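Long-range contacts in N-acetylmuramoyl-L-alanine amidase XlyA (Bacillus subtilis, PDB 3RDR), which hydrolyses the link between N-acetylmuramoyl residues and L-amino acids in cell-wall glycopeptides, and is seen here as its zinc-binding catalytic domain: residues A[57-61]-A[71-77]; A[9-13]-A[47-51]; A[99-105]-A[142-146]; A[113-117]-A[152-157]. All coordinates share one frame; numbering follows the deposited sequence.

Interaction 1: residues A[57-61]-A[71-77]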
# COMPACT_ATOMS: atom_id res chain seq x y z
N THR A 57 -4.79 6.10 -10.30
CA THR A 57 -3.82 5.68 -9.29
C THR A 57 -4.12 4.24 -8.85
O THR A 57 -5.26 3.80 -8.92
CB THR A 57 -3.86 6.62 -8.05
OG1 THR A 57 -3.33 7.90 -8.42
CG2 THR A 57 -3.01 6.05 -6.92
N SER A 58 -3.09 3.52 -8.41
CA SER A 58 -3.29 2.15 -7.96
C SER A 58 -2.11 1.66 -7.13
O SER A 58 -0.98 2.08 -7.32
CB SER A 58 -3.49 1.21 -9.15
OG SER A 58 -2.30 1.12 -9.93
N TRP A 59 -2.41 0.76 -6.20
CA TRP A 59 -1.41 0.16 -5.33
C TRP A 59 -1.84 -1.28 -5.08
O TRP A 59 -2.93 -1.68 -5.48
CB TRP A 59 -1.29 0.96 -4.02
CG TRP A 59 -2.58 1.16 -3.33
CD1 TRP A 59 -3.12 0.37 -2.36
CD2 TRP A 59 -3.53 2.21 -3.58
NE1 TRP A 59 -4.35 0.86 -1.99
CE2 TRP A 59 -4.62 1.99 -2.72
CE3 TRP A 59 -3.55 3.31 -4.44
CZ2 TRP A 59 -5.73 2.84 -2.69
CZ3 TRP A 59 -4.66 4.16 -4.41
CH2 TRP A 59 -5.74 3.91 -3.54
N HIS A 60 -0.99 -2.05 -4.41
CA HIS A 60 -1.27 -3.47 -4.19
C HIS A 60 -2.16 -3.88 -3.02
O HIS A 60 -3.03 -4.73 -3.18
CB HIS A 60 0.07 -4.20 -4.10
CG HIS A 60 1.00 -3.87 -5.23
ND1 HIS A 60 1.06 -4.61 -6.39
CD2 HIS A 60 1.84 -2.82 -5.41
CE1 HIS A 60 1.90 -4.04 -7.23
NE2 HIS A 60 2.39 -2.95 -6.66
N PHE A 61 -1.95 -3.27 -1.86
CA PHE A 61 -2.72 -3.62 -0.66
C PHE A 61 -3.29 -2.43 0.11
O PHE A 61 -2.61 -1.41 0.29
CB PHE A 61 -1.83 -4.38 0.33
CG PHE A 61 -1.37 -5.73 -0.14
CD1 PHE A 61 -2.22 -6.83 -0.12
CD2 PHE A 61 -0.04 -5.93 -0.52
CE1 PHE A 61 -1.76 -8.10 -0.47
CE2 PHE A 61 0.43 -7.20 -0.87
CZ PHE A 61 -0.44 -8.28 -0.84
N HIS A 71 -5.45 -5.39 -4.61
CA HIS A 71 -6.00 -4.89 -5.85
C HIS A 71 -5.19 -5.25 -7.08
O HIS A 71 -5.66 -5.13 -8.21
CB HIS A 71 -6.11 -3.36 -5.76
CG HIS A 71 -6.56 -2.87 -4.42
ND1 HIS A 71 -7.86 -2.98 -3.99
CD2 HIS A 71 -5.87 -2.29 -3.41
CE1 HIS A 71 -7.96 -2.49 -2.77
NE2 HIS A 71 -6.77 -2.06 -2.39
N LEU A 72 -3.96 -5.70 -6.86
CA LEU A 72 -3.05 -6.04 -7.95
C LEU A 72 -2.20 -7.25 -7.60
O LEU A 72 -1.90 -7.49 -6.42
CB LEU A 72 -2.11 -4.86 -8.20
CG LEU A 72 -2.25 -3.79 -9.29
CD1 LEU A 72 -3.66 -3.63 -9.79
CD2 LEU A 72 -1.70 -2.49 -8.72
N PRO A 73 -1.81 -8.05 -8.60
CA PRO A 73 -0.98 -9.22 -8.33
C PRO A 73 0.42 -8.67 -8.04
O PRO A 73 0.79 -7.63 -8.58
CB PRO A 73 -1.05 -10.02 -9.63
CG PRO A 73 -1.23 -8.95 -10.67
CD PRO A 73 -2.25 -8.04 -10.01
N LEU A 74 1.20 -9.37 -7.21
CA LEU A 74 2.53 -8.88 -6.87
C LEU A 74 3.58 -8.93 -7.98
O LEU A 74 4.72 -8.50 -7.78
CB LEU A 74 3.04 -9.60 -5.62
CG LEU A 74 2.10 -9.48 -4.41
CD1 LEU A 74 2.81 -9.97 -3.16
CD2 LEU A 74 1.65 -8.03 -4.24
N ASN A 75 3.22 -9.45 -9.15
CA ASN A 75 4.17 -9.50 -10.27
C ASN A 75 3.90 -8.37 -11.26
O ASN A 75 4.44 -8.35 -12.36
CB ASN A 75 4.13 -10.86 -10.99
CG ASN A 75 2.72 -11.30 -11.35
OD1 ASN A 75 1.96 -10.56 -11.96
ND2 ASN A 75 2.39 -12.53 -10.99
N GLU A 76 3.06 -7.42 -10.85
CA GLU A 76 2.71 -6.25 -11.66
C GLU A 76 2.91 -4.97 -10.85
O GLU A 76 2.83 -4.98 -9.63
CB GLU A 76 1.25 -6.33 -12.11
CG GLU A 76 0.99 -7.23 -13.31
CD GLU A 76 -0.48 -7.23 -13.72
OE1 GLU A 76 -1.15 -6.19 -13.56
OE2 GLU A 76 -0.96 -8.26 -14.23
N ASN A 77 3.18 -3.86 -11.54
CA ASN A 77 3.38 -2.58 -10.87
C ASN A 77 2.08 -1.81 -10.71
O ASN A 77 1.05 -2.17 -11.29
CB ASN A 77 4.35 -1.70 -11.67
CG ASN A 77 3.68 -1.03 -12.86
OD1 ASN A 77 3.19 -1.70 -13.78
ND2 ASN A 77 3.65 0.30 -12.85
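His71 and Trp59 meet at the tight end of this contact, in the interior of the amidase domain, which has the T7 lysozyme fold. The imidazole turns its edge toward the face of the indole's five-membered ring in an offset T-shaped pair, the planes at 82° and the centroids 5.2 Å apart. Trp59 takes chi1 53°, with CG wedged between its backbone N and carbonyl carbon, and this lays the indole alongside His71, the two side chains pointing the same way. Both ring nitrogens, Trp59 NE1 and His71 NE2, reach the hydroxyl of Thr62. Next to the rings, His71 N donates to His60 O at 2.9 Å, the one hydrogen bond between the two segments, and so continues the pairing of strands 61-63 and 68-70 beyond their ends. Leu72 packs against both Trp59 and His60: its CD2 lies 3.6 Å from Trp59 O and over one face of the His60 ring. His60 ND1 is buried near Leu72 CB and Pro73 O without a hydrogen-bond partner in the model.

Toward Leu74 and Glu76 the fit relaxes. The chain reverses in a type I turn closed by Glu76 N to Pro73 O. Here Leu74 CD2 touches Phe61 CE2 at 3.7 Å, and the edge of the His60 ring is turned to Pro73 O. Leu74 and Glu76 are partly exposed, and the Glu76 carboxylate leads away to a salt bridge with Arg19. Aromatic and aliphatic groups therefore fill the buried end while charge is kept at the more exposed end. Trp59, about 8 Å from the zinc ion, is thus held by a ring contact and a shared hydroxyl, which should restrict its rotation.

Interaction 2: residues A[9-13]-A[47-51]; sequences QDFIP and ARYLK
A salt bridge joins Asp10 to Lys51, linking the loop after strand 7-9 to the C-terminal end of helix 43-50. Lys51 NZ donates to Asp10 OD1 at 2.9 Å, meeting it on the syn side but 24° out of the carboxylate plane. Asp10 is able to present this oxygen because CG stands anti to the backbone N (chi1 -176°), while the lysine chain bends at chi3 (-69°) and the two side chains cross at about a right angle.

A second polar link is indirect: one water donates both to Asp10 O and to Ala47 O, at 2.8 Å each, and so bridges two backbone carbonyls that could not bond to each other.

The remaining contacts are largely apolar. Ile12 CD1 rests on Leu50 CB at 4.0 Å, both residues buried, and Leu50 continues inward to His71. The methylenes of Lys51 run along the loop, CD 4.1 Å from Pro13 CD and 3.4 Å from Phe11 O; lysine suits a partly exposed place, its stem on the loop and its charge at the carboxylate. Ala47, small enough for close approach, sets its CB 3.9 Å from Asp10 OD2 and also touches Tyr69 of strand 68-70.

Lys51 thus works at two levels, greasy along its stem and ionic at its end. The ion pair probably keeps Asp10 ionised, while the packed methylenes hold the ammonium beside it.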
# COMPACT_ATOMS: atom_id res chain seq x y z
N GLN A 9 -8.61 -10.97 -2.10
CA GLN A 9 -8.18 -10.56 -3.43
C GLN A 9 -9.38 -10.11 -4.26
O GLN A 9 -10.37 -10.84 -4.40
CB GLN A 9 -7.45 -11.70 -4.14
CG GLN A 9 -6.21 -12.17 -3.40
CD GLN A 9 -5.42 -13.21 -4.17
OE1 GLN A 9 -5.99 -14.16 -4.71
NE2 GLN A 9 -4.11 -13.05 -4.20
N ASP A 10 -9.28 -8.90 -4.81
CA ASP A 10 -10.34 -8.33 -5.62
C ASP A 10 -9.65 -7.38 -6.59
O ASP A 10 -9.74 -6.16 -6.49
CB ASP A 10 -11.34 -7.59 -4.73
CG ASP A 10 -12.53 -7.06 -5.49
OD1 ASP A 10 -12.92 -7.68 -6.49
OD2 ASP A 10 -13.08 -6.02 -5.07
N PHE A 11 -8.95 -7.99 -7.54
CA PHE A 11 -8.17 -7.26 -8.54
C PHE A 11 -8.89 -6.28 -9.44
O PHE A 11 -10.07 -6.44 -9.76
CB PHE A 11 -7.41 -8.26 -9.43
CG PHE A 11 -6.35 -9.06 -8.70
CD1 PHE A 11 -5.62 -10.03 -9.37
CD2 PHE A 11 -6.10 -8.84 -7.34
CE1 PHE A 11 -4.66 -10.79 -8.71
CE2 PHE A 11 -5.14 -9.59 -6.67
CZ PHE A 11 -4.42 -10.56 -7.35
N ILE A 12 -8.15 -5.26 -9.83
CA ILE A 12 -8.62 -4.23 -10.74
C ILE A 12 -8.64 -5.00 -12.07
O ILE A 12 -7.74 -5.79 -12.33
CB ILE A 12 -7.60 -3.08 -10.82
CG1 ILE A 12 -7.59 -2.30 -9.50
CG2 ILE A 12 -7.91 -2.19 -12.00
CD1 ILE A 12 -6.39 -1.37 -9.35
N PRO A 13 -9.66 -4.78 -12.91
CA PRO A 13 -9.68 -5.52 -14.17
C PRO A 13 -8.50 -5.26 -15.11
O PRO A 13 -8.02 -4.13 -15.24
CB PRO A 13 -11.03 -5.14 -14.79
CG PRO A 13 -11.29 -3.77 -14.22
CD PRO A 13 -10.85 -3.92 -12.78
N ALA A 47 -11.23 -0.92 -2.40
CA ALA A 47 -11.22 -1.96 -3.43
C ALA A 47 -12.24 -1.64 -4.51
O ALA A 47 -11.98 -1.82 -5.70
CB ALA A 47 -11.53 -3.31 -2.80
N ARG A 48 -13.41 -1.17 -4.08
CA ARG A 48 -14.49 -0.82 -5.00
C ARG A 48 -14.10 0.43 -5.79
O ARG A 48 -14.29 0.49 -7.01
CB ARG A 48 -15.79 -0.57 -4.22
CG ARG A 48 -17.00 -0.30 -5.10
CD ARG A 48 -18.31 -0.26 -4.32
NE ARG A 48 -18.45 0.93 -3.47
CZ ARG A 48 -18.02 1.01 -2.20
NH1 ARG A 48 -17.43 -0.03 -1.62
NH2 ARG A 48 -18.20 2.13 -1.52
N TYR A 49 -13.56 1.43 -5.10
CA TYR A 49 -13.15 2.65 -5.77
C TYR A 49 -12.13 2.41 -6.88
O TYR A 49 -12.26 2.93 -7.99
CB TYR A 49 -12.56 3.64 -4.76
CG TYR A 49 -11.80 4.76 -5.44
CD1 TYR A 49 -12.47 5.81 -6.07
CD2 TYR A 49 -10.40 4.75 -5.49
CE1 TYR A 49 -11.76 6.82 -6.74
CE2 TYR A 49 -9.69 5.75 -6.16
CZ TYR A 49 -10.38 6.77 -6.78
OH TYR A 49 -9.68 7.76 -7.46
N LEU A 50 -11.10 1.62 -6.57
CA LEU A 50 -10.04 1.35 -7.54
C LEU A 50 -10.51 0.69 -8.83
O LEU A 50 -9.81 0.75 -9.85
CB LEU A 50 -8.93 0.51 -6.88
CG LEU A 50 -8.05 1.28 -5.88
CD1 LEU A 50 -7.05 0.35 -5.21
CD2 LEU A 50 -7.31 2.39 -6.62
N LYS A 51 -11.68 0.06 -8.81
CA LYS A 51 -12.19 -0.59 -10.01
C LYS A 51 -13.00 0.33 -10.91
O LYS A 51 -13.49 -0.10 -11.95
CB LYS A 51 -12.99 -1.84 -9.63
CG LYS A 51 -12.11 -2.88 -8.93
CD LYS A 51 -12.64 -4.30 -9.07
CE LYS A 51 -13.92 -4.52 -8.29
NZ LYS A 51 -14.32 -5.95 -8.30
O HOH W 1 -9.67 -3.42 -6.09

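Interaction 3: residues A[99-105]-A[142-146]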
# COMPACT_ATOMS: atom_id res chain seq x y z
N GLU A 99 -7.56 5.37 7.45
CA GLU A 99 -7.73 6.28 8.57
C GLU A 99 -9.22 6.49 8.86
O GLU A 99 -9.59 7.45 9.53
CB GLU A 99 -7.11 7.64 8.24
CG GLU A 99 -5.61 7.64 7.98
CD GLU A 99 -5.07 9.02 7.67
OE1 GLU A 99 -5.43 9.97 8.39
OE2 GLU A 99 -4.29 9.17 6.70
N ASN A 100 -10.08 5.60 8.36
CA ASN A 100 -11.52 5.75 8.56
C ASN A 100 -11.92 5.89 10.04
O ASN A 100 -11.42 5.19 10.91
CB ASN A 100 -12.28 4.59 7.90
CG ASN A 100 -11.78 3.22 8.33
OD1 ASN A 100 -10.60 2.90 8.20
ND2 ASN A 100 -12.70 2.39 8.82
N ALA A 101 -12.84 6.81 10.29
CA ALA A 101 -13.33 7.09 11.65
C ALA A 101 -13.83 5.85 12.38
O ALA A 101 -13.62 5.72 13.58
CB ALA A 101 -14.42 8.14 11.60
N ASP A 102 -14.51 4.95 11.66
CA ASP A 102 -15.03 3.74 12.29
C ASP A 102 -14.00 2.64 12.47
O ASP A 102 -14.34 1.50 12.80
CB ASP A 102 -16.25 3.20 11.52
CG ASP A 102 -15.98 3.03 10.03
OD1 ASP A 102 -16.54 2.08 9.44
OD2 ASP A 102 -15.23 3.84 9.44
N GLY A 103 -12.73 2.98 12.26
CA GLY A 103 -11.67 1.99 12.41
C GLY A 103 -10.61 2.41 13.42
O GLY A 103 -10.49 3.58 13.77
N ASP A 104 -9.83 1.44 13.88
CA ASP A 104 -8.77 1.68 14.86
C ASP A 104 -7.44 1.79 14.10
O ASP A 104 -6.93 0.80 13.57
CB ASP A 104 -8.71 0.50 15.83
CG ASP A 104 -7.81 0.76 17.02
OD1 ASP A 104 -6.74 1.38 16.86
OD2 ASP A 104 -8.17 0.32 18.13
N PHE A 105 -6.87 2.99 14.05
CA PHE A 105 -5.62 3.20 13.33
C PHE A 105 -4.47 2.36 13.89
O PHE A 105 -3.64 1.84 13.14
CB PHE A 105 -5.22 4.68 13.33
CG PHE A 105 -4.10 5.01 12.38
CD1 PHE A 105 -4.29 4.91 11.01
CD2 PHE A 105 -2.85 5.40 12.86
CE1 PHE A 105 -3.25 5.19 10.12
CE2 PHE A 105 -1.80 5.68 11.98
CZ PHE A 105 -2.00 5.58 10.60
N PRO A 142 3.66 8.58 4.25
CA PRO A 142 2.45 8.44 5.07
C PRO A 142 2.38 9.51 6.17
O PRO A 142 3.11 9.46 7.16
CB PRO A 142 2.59 7.03 5.63
CG PRO A 142 4.06 6.92 5.84
CD PRO A 142 4.65 7.55 4.59
N ARG A 143 1.47 10.46 5.99
CA ARG A 143 1.31 11.58 6.91
C ARG A 143 1.24 11.28 8.41
O ARG A 143 1.70 12.08 9.21
CB ARG A 143 0.10 12.43 6.49
CG ARG A 143 -1.26 11.77 6.69
CD ARG A 143 -2.38 12.74 6.36
NE ARG A 143 -3.67 12.31 6.89
CZ ARG A 143 -4.78 13.04 6.82
NH1 ARG A 143 -4.77 14.23 6.25
NH2 ARG A 143 -5.91 12.57 7.35
N LYS A 144 0.68 10.13 8.78
CA LYS A 144 0.56 9.78 10.20
C LYS A 144 1.70 8.93 10.75
O LYS A 144 1.73 8.62 11.94
CB LYS A 144 -0.76 9.06 10.47
CG LYS A 144 -2.00 9.87 10.14
CD LYS A 144 -3.22 9.30 10.84
CE LYS A 144 -3.09 9.41 12.35
NZ LYS A 144 -4.32 9.00 13.05
N LEU A 145 2.63 8.54 9.88
CA LEU A 145 3.74 7.70 10.30
C LEU A 145 5.12 8.34 10.09
O LEU A 145 6.12 7.85 10.60
CB LEU A 145 3.69 6.36 9.56
CG LEU A 145 2.88 5.19 10.14
CD1 LEU A 145 1.67 5.69 10.89
CD2 LEU A 145 2.47 4.26 9.00
N LEU A 146 5.17 9.44 9.33
CA LEU A 146 6.44 10.10 9.05
C LEU A 146 7.23 10.55 10.28
O LEU A 146 8.40 10.20 10.42
CB LEU A 146 6.22 11.27 8.08
CG LEU A 146 6.01 10.85 6.62
CD1 LEU A 146 5.59 12.04 5.77
CD2 LEU A 146 7.30 10.24 6.09
O HOH W 2 -6.35 9.79 11.09
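Glu99 and Lys144 mark the nearest backbone approach, with CA atoms 9.1 Å apart, so side chains and one water bridge the two loops of this T7 lysozyme-type amidase domain: one leads from strand 92-97 into helix 105-122, the other follows zinc ligand Cys141. Leu145 N and Leu146 N both bond to Pro142 O, a tight fold that sends Arg143 and Lys144 to the surface and Leu145 inward.

Arg143 grips the Glu99 carboxylate side-on in a salt bridge. NH2 reaches OE1 at 2.8 Å with a fairly straight 163° bond, whereas NE makes longer bonds to both oxygens. OE1 lies in the guanidinium plane, but the two flat groups are turned 50° against each other. The arginine chain is extended from CG to NE, giving it the length to span the gap, and Glu99 OE2 is also held by Ala35 N, which helps fix the carboxylate.

Phe105, at the start of the helix, offers a face and an edge to different partners. Lys144 slides antiparallel over the face, making a cation-pi contact through NZ, 4.2 Å from the ring centroid, and a CH-pi contact through CD. Lysine fits here because its methylenes and its ammonium can both lie on an aromatic face. At the ring edge, Leu145, which also packs on Ile97, sets CD1 3.6 Å from Phe105 CE2. One water ties the charged groups together, donating to Glu99 OE1 and accepting from Lys144 NZ, each at 2.9 Å.

Interaction 4: residues A[113-117]-A[152-157]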
# COMPACT_ATOMS: atom_id res chain seq x y z
N GLN A 113 2.01 -3.92 9.65
CA GLN A 113 3.34 -4.38 10.03
C GLN A 113 3.42 -5.89 9.84
O GLN A 113 4.46 -6.41 9.43
CB GLN A 113 3.64 -3.99 11.49
CG GLN A 113 3.77 -2.48 11.67
CD GLN A 113 3.89 -2.06 13.13
OE1 GLN A 113 3.07 -2.44 13.96
NE2 GLN A 113 4.89 -1.26 13.44
N TRP A 114 2.33 -6.59 10.12
CA TRP A 114 2.30 -8.03 9.93
C TRP A 114 2.45 -8.34 8.44
O TRP A 114 3.23 -9.20 8.05
CB TRP A 114 0.98 -8.62 10.44
CG TRP A 114 0.77 -10.02 9.94
CD1 TRP A 114 1.38 -11.16 10.40
CD2 TRP A 114 -0.02 -10.42 8.81
NE1 TRP A 114 1.01 -12.24 9.63
CE2 TRP A 114 0.15 -11.81 8.65
CE3 TRP A 114 -0.86 -9.73 7.93
CZ2 TRP A 114 -0.48 -12.53 7.63
CZ3 TRP A 114 -1.50 -10.45 6.91
CH2 TRP A 114 -1.30 -11.83 6.77
N LEU A 115 1.68 -7.63 7.62
CA LEU A 115 1.73 -7.81 6.17
C LEU A 115 3.14 -7.55 5.64
O LEU A 115 3.67 -8.34 4.86
CB LEU A 115 0.75 -6.86 5.49
CG LEU A 115 0.79 -6.77 3.95
CD1 LEU A 115 0.45 -8.13 3.35
CD2 LEU A 115 -0.21 -5.72 3.47
N ILE A 116 3.74 -6.45 6.07
CA ILE A 116 5.08 -6.09 5.63
C ILE A 116 6.11 -7.15 6.01
O ILE A 116 6.99 -7.47 5.21
CB ILE A 116 5.48 -4.71 6.19
CG1 ILE A 116 4.60 -3.63 5.55
CG2 ILE A 116 6.95 -4.43 5.89
CD1 ILE A 116 4.77 -2.26 6.15
N LYS A 117 6.01 -7.69 7.22
CA LYS A 117 6.94 -8.72 7.67
C LYS A 117 6.83 -9.94 6.76
O LYS A 117 7.83 -10.52 6.36
CB LYS A 117 6.64 -9.15 9.11
CG LYS A 117 7.43 -10.38 9.55
CD LYS A 117 6.60 -11.28 10.45
CE LYS A 117 6.61 -10.81 11.89
NZ LYS A 117 7.92 -11.07 12.56
N PHE A 152 7.85 3.02 13.64
CA PHE A 152 6.92 2.17 12.90
C PHE A 152 7.66 0.96 12.35
O PHE A 152 7.16 -0.17 12.40
CB PHE A 152 6.30 2.96 11.73
CG PHE A 152 5.61 2.10 10.71
CD1 PHE A 152 4.41 1.46 11.02
CD2 PHE A 152 6.16 1.92 9.44
CE1 PHE A 152 3.77 0.65 10.08
CE2 PHE A 152 5.53 1.11 8.50
CZ PHE A 152 4.34 0.47 8.82
N LYS A 153 8.87 1.19 11.84
CA LYS A 153 9.68 0.12 11.29
C LYS A 153 10.20 -0.82 12.37
O LYS A 153 10.30 -2.03 12.16
CB LYS A 153 10.84 0.69 10.47
CG LYS A 153 10.38 1.36 9.17
CD LYS A 153 11.55 1.86 8.33
CE LYS A 153 12.44 0.72 7.85
NZ LYS A 153 13.53 1.22 6.97
N ALA A 154 10.54 -0.27 13.53
CA ALA A 154 11.04 -1.08 14.63
C ALA A 154 9.93 -2.02 15.08
O ALA A 154 10.19 -3.10 15.63
CB ALA A 154 11.48 -0.19 15.79
N GLY A 155 8.69 -1.62 14.84
CA GLY A 155 7.56 -2.45 15.24
C GLY A 155 7.28 -3.59 14.28
O GLY A 155 6.50 -4.49 14.58
N ILE A 156 7.91 -3.55 13.11
CA ILE A 156 7.72 -4.59 12.10
C ILE A 156 8.36 -5.90 12.56
O ILE A 156 7.68 -6.92 12.71
CB ILE A 156 8.37 -4.19 10.77
CG1 ILE A 156 7.69 -2.94 10.22
CG2 ILE A 156 8.26 -5.34 9.78
CD1 ILE A 156 8.32 -2.41 8.95
N GLY A 157 9.67 -5.85 12.77
CA GLY A 157 10.43 -7.01 13.19
C GLY A 157 9.64 -8.10 13.89
O GLY A 157 9.55 -9.22 13.33
OXT GLY A 157 9.11 -7.84 14.99
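This is a helix-to-C-terminus contact on the flank of the domain, where Gln113, Ile116 and Lys117 of helix 105-122 meet Phe152 and Ile156 at the end of the chain. CA atoms of Gln113 and Ile156 come within 4.8 Å. So close an approach goes with glycine at position 155, which has no side chain: Gly155 CA lies 3.4 Å from Gln113 NE2.

The glutamine does two jobs. Its NE2 donates to Phe152 O at 2.7 Å, on a lone pair in the carbonyl plane, using a carbonyl near the end of helix 149-154. Its stem slides past the phenyl ring in the opposite direction, CG 3.5 Å from Phe152 CE1, with amide and ring planes only 9° apart.

Deeper in, branched and aromatic groups interlock. Ile116 uses both of its branches: CD1 touches Phe152 CZ at 3.8 Å, while CG2, anti to the backbone N, meets Ile156 CD1 at 3.9 Å. Phe152 also packs on Leu145 and Thr109, and Ile156 on Leu127 and Met120, so the apolar layer continues beyond the two segments.

At the exposed margin Lys117 winds through three bent torsions to give NZ a 2.6 Å hydrogen bond to Gly157 O; this carboxylate is the end of the catalytic-domain construct, where the natural chain continues. Helix 105-122 packs against the sheet in this T7 lysozyme-like amidase fold, and the end of helix 149-154 and the residues after it pack on that helix.

In the fold
From the N terminus, interaction 2 comes first: the loop after strand 7-9 is closed against helix 43-50, with 33 residues between. Interaction 1 follows in series, closing the short hairpin of strands 61-63 and 68-70; the two touch, where Ile12 N probably bonds to His71 O and Leu50 packs on His71. Interactions 3 and 4 then cross, their segments alternating along the chain, so the loop before helix 105-122 and the helix itself are both tied to the C-terminal part, and Leu145 meets Phe152. Interactions 1 and 4, on opposite sides of the chain's centre, touch where Phe61 packs on Leu115.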